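PDB 3GBV: putative LacI-family transcriptional regulator from Bacteroides fragilis, which probably regulates transcription, its crystallised periplasmic-binding-protein-like part being the likely effector-sensing domain of a LacI-type regulator. Local coordinates for residues A[231-236]-A[249-254]. Numbering follows the deposited sequence.
With EDO (1,2-ethanediol), chain D.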
loop_
_atom_site.group_PDB
_atom_site.type_symbol
_atom_site.label_atom_id
_atom_site.label_comp_id
_atom_site.label_asym_id
_atom_site.label_seq_id
_atom_site.Cartn_x
_atom_site.Cartn_y
_atom_site.Cartn_z
ATOM N N TYR A 231 -10.171 7.806 -6.004
ATOM C CA TYR A 231 -9.492 7.926 -4.730
ATOM C C TYR A 231 -10.303 7.405 -3.548
ATOM O O TYR A 231 -11.536 7.479 -3.528
ATOM C CB TYR A 231 -9.134 9.391 -4.473
ATOM C CG TYR A 231 -7.849 9.847 -5.127
ATOM C CD1 TYR A 231 -6.684 10.023 -4.376
ATOM C CD2 TYR A 231 -7.802 10.131 -6.483
ATOM C CE1 TYR A 231 -5.507 10.482 -4.975
ATOM C CE2 TYR A 231 -6.643 10.587 -7.084
ATOM C CZ TYR A 231 -5.498 10.767 -6.332
ATOM O OH TYR A 231 -4.363 11.262 -6.956
ATOM N N ASP A 232 -9.582 6.855 -2.576
ATOM C CA ASP A 232 -10.154 6.378 -1.334
ATOM C C ASP A 232 -11.025 5.141 -1.345
ATOM O O ASP A 232 -11.745 4.847 -2.308
ATOM C CB ASP A 232 -10.862 7.547 -0.660
ATOM C CG ASP A 232 -9.954 8.762 -0.540
ATOM O OD1 ASP A 232 -8.840 8.633 0.018
ATOM O OD2 ASP A 232 -10.342 9.840 -1.015
ATOM N N LEU A 233 -10.935 4.416 -0.239
ATOM C CA LEU A 233 -11.636 3.166 -0.058
ATOM C C LEU A 233 -13.041 3.224 0.516
ATOM O O LEU A 233 -13.370 2.457 1.409
ATOM C CB LEU A 233 -10.757 2.238 0.784
ATOM C CG LEU A 233 -9.660 1.442 0.052
ATOM C CD1 LEU A 233 -9.230 2.140 -1.212
ATOM C CD2 LEU A 233 -8.481 1.236 0.966
ATOM N N LEU A 234 -13.875 4.136 0.023
ATOM C CA LEU A 234 -15.258 4.180 0.485
ATOM C C LEU A 234 -15.843 2.845 0.031
ATOM O O LEU A 234 -15.401 2.281 -0.973
ATOM C CB LEU A 234 -16.033 5.308 -0.189
ATOM C CG LEU A 234 -15.986 6.703 0.426
ATOM C CD1 LEU A 234 -14.562 7.231 0.381
ATOM C CD2 LEU A 234 -16.938 7.622 -0.342
ATOM N N GLU A 235 -16.838 2.345 0.748
ATOM C CA GLU A 235 -17.431 1.064 0.395
ATOM C C GLU A 235 -18.003 1.054 -1.023
ATOM O O GLU A 235 -17.875 0.069 -1.740
ATOM C CB GLU A 235 -18.520 0.688 1.399
ATOM C CG GLU A 235 -18.700 -0.811 1.516
ATOM C CD GLU A 235 -19.881 -1.209 2.377
ATOM O OE1 GLU A 235 -20.005 -0.687 3.510
ATOM O OE2 GLU A 235 -20.678 -2.058 1.918
ATOM N N ARG A 236 -18.626 2.148 -1.438
ATOM C CA ARG A 236 -19.185 2.190 -2.774
ATOM C C ARG A 236 -18.084 2.241 -3.819
ATOM O O ARG A 236 -18.253 1.763 -4.943
ATOM C CB ARG A 236 -20.146 3.371 -2.912
ATOM C CG ARG A 236 -21.348 3.253 -1.969
ATOM C CD ARG A 236 -22.604 3.795 -2.620
ATOM N NE ARG A 236 -22.974 5.101 -2.107
ATOM C CZ ARG A 236 -23.842 5.912 -2.697
ATOM N NH1 ARG A 236 -24.433 5.557 -3.833
ATOM N NH2 ARG A 236 -24.110 7.086 -2.148
ATOM N N LEU A 249 -7.873 2.406 -7.418
ATOM C CA LEU A 249 -8.281 3.314 -6.360
ATOM C C LEU A 249 -6.979 3.671 -5.643
ATOM O O LEU A 249 -6.131 2.808 -5.405
ATOM C CB LEU A 249 -9.259 2.657 -5.376
ATOM C CG LEU A 249 -10.692 2.417 -5.871
ATOM C CD1 LEU A 249 -11.492 1.670 -4.802
ATOM C CD2 LEU A 249 -11.353 3.751 -6.210
ATOM N N ILE A 250 -6.812 4.948 -5.329
ATOM C CA ILE A 250 -5.628 5.402 -4.624
ATOM C C ILE A 250 -6.048 5.702 -3.200
ATOM O O ILE A 250 -6.982 6.464 -2.970
ATOM C CB ILE A 250 -5.044 6.654 -5.288
ATOM C CG1 ILE A 250 -4.567 6.289 -6.707
ATOM C CG2 ILE A 250 -3.923 7.223 -4.427
ATOM C CD1 ILE A 250 -4.183 7.479 -7.584
ATOM N N ALA A 251 -5.374 5.078 -2.239
ATOM C CA ALA A 251 -5.703 5.276 -0.834
ATOM C C ALA A 251 -4.657 6.130 -0.134
ATOM O O ALA A 251 -3.526 6.254 -0.602
ATOM C CB ALA A 251 -5.833 3.929 -0.141
ATOM N N GLN A 252 -5.032 6.708 1.002
ATOM C CA GLN A 252 -4.110 7.562 1.752
ATOM C C GLN A 252 -4.141 7.297 3.261
ATOM O O GLN A 252 -3.631 8.096 4.048
ATOM C CB GLN A 252 -4.449 9.025 1.485
ATOM C CG GLN A 252 -5.866 9.365 1.879
ATOM C CD GLN A 252 -6.230 10.785 1.558
ATOM O OE1 GLN A 252 -7.262 11.036 0.958
ATOM N NE2 GLN A 252 -5.390 11.726 1.963
ATOM N N GLN A 253 -4.733 6.175 3.653
ATOM C CA GLN A 253 -4.838 5.801 5.060
ATOM C C GLN A 253 -5.456 6.889 5.946
ATOM O O GLN A 253 -4.770 7.511 6.769
ATOM C CB GLN A 253 -3.459 5.410 5.596
ATOM C CG GLN A 253 -2.946 4.093 5.040
ATOM C CD GLN A 253 -1.515 3.818 5.424
ATOM O OE1 GLN A 253 -1.124 3.973 6.582
ATOM N NE2 GLN A 253 -0.722 3.395 4.453
ATOM N N PRO A 254 -6.765 7.140 5.775
ATOM C CA PRO A 254 -7.468 8.155 6.570
ATOM C C PRO A 254 -7.479 7.808 8.057
ATOM O O PRO A 254 -7.368 8.700 8.909
ATOM C CB PRO A 254 -8.867 8.170 5.958
ATOM C CG PRO A 254 -9.014 6.773 5.374
ATOM C CD PRO A 254 -7.660 6.535 4.770
HETATM C C1 EDO D . -8.749 12.612 -0.895
HETATM O O1 EDO D . -9.724 12.394 -1.914
HETATM C C2 EDO D . -9.202 13.720 0.055
HETATM O O2 EDO D . -10.268 13.251 0.875
HETATM O O HOH W 1 -7.865 6.652 1.277
#
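Asp-232 N donates to Ile-250 O at 2.7 Å with an almost straight N-H...O angle of 174°, and Tyr-231 CA lies 3.4 Å from that oxygen as a CA-H...O contact. This bond and the Tyr-231 to Ile-250 bridge define a parallel pairing at the C-terminal ends of two strands. On the sheet face shared by Tyr-231 and Ile-250, Ile-250 CB sits over the tyrosine ring, 4.0 Å from its centroid and 19° off the normal, a CH-pi contact. Ile-250 CG2, anti to the backbone N, reaches Tyr-231 CE1 at 3.7 Å, while Ile-250 CD1 lies over the CZ and OH end of the same ring. Beyond the strand, Leu-233 CD2 packs on Ala-251 CB (3.9 Å). The Asp-232 carboxylate is engaged at both oxygens: one water donates to OD1 and accepts from Gln-252 N (2.8 Å), and 1,2-ethanediol O1, probably from the crystallisation liquor, donates to OD2, consistent with a place in the probable effector pocket of the interlobe cleft. Further out, Ser-120 holds Tyr-231 OH. The contact closes the beta-alpha-beta crossover 227-231, 235-243, 246-251; helix 117-131 covers the Tyr-231 and Ile-250 face, and Tyr-23 of helix 23-37 reaches from the other lobe to Asp-232 and Gln-252.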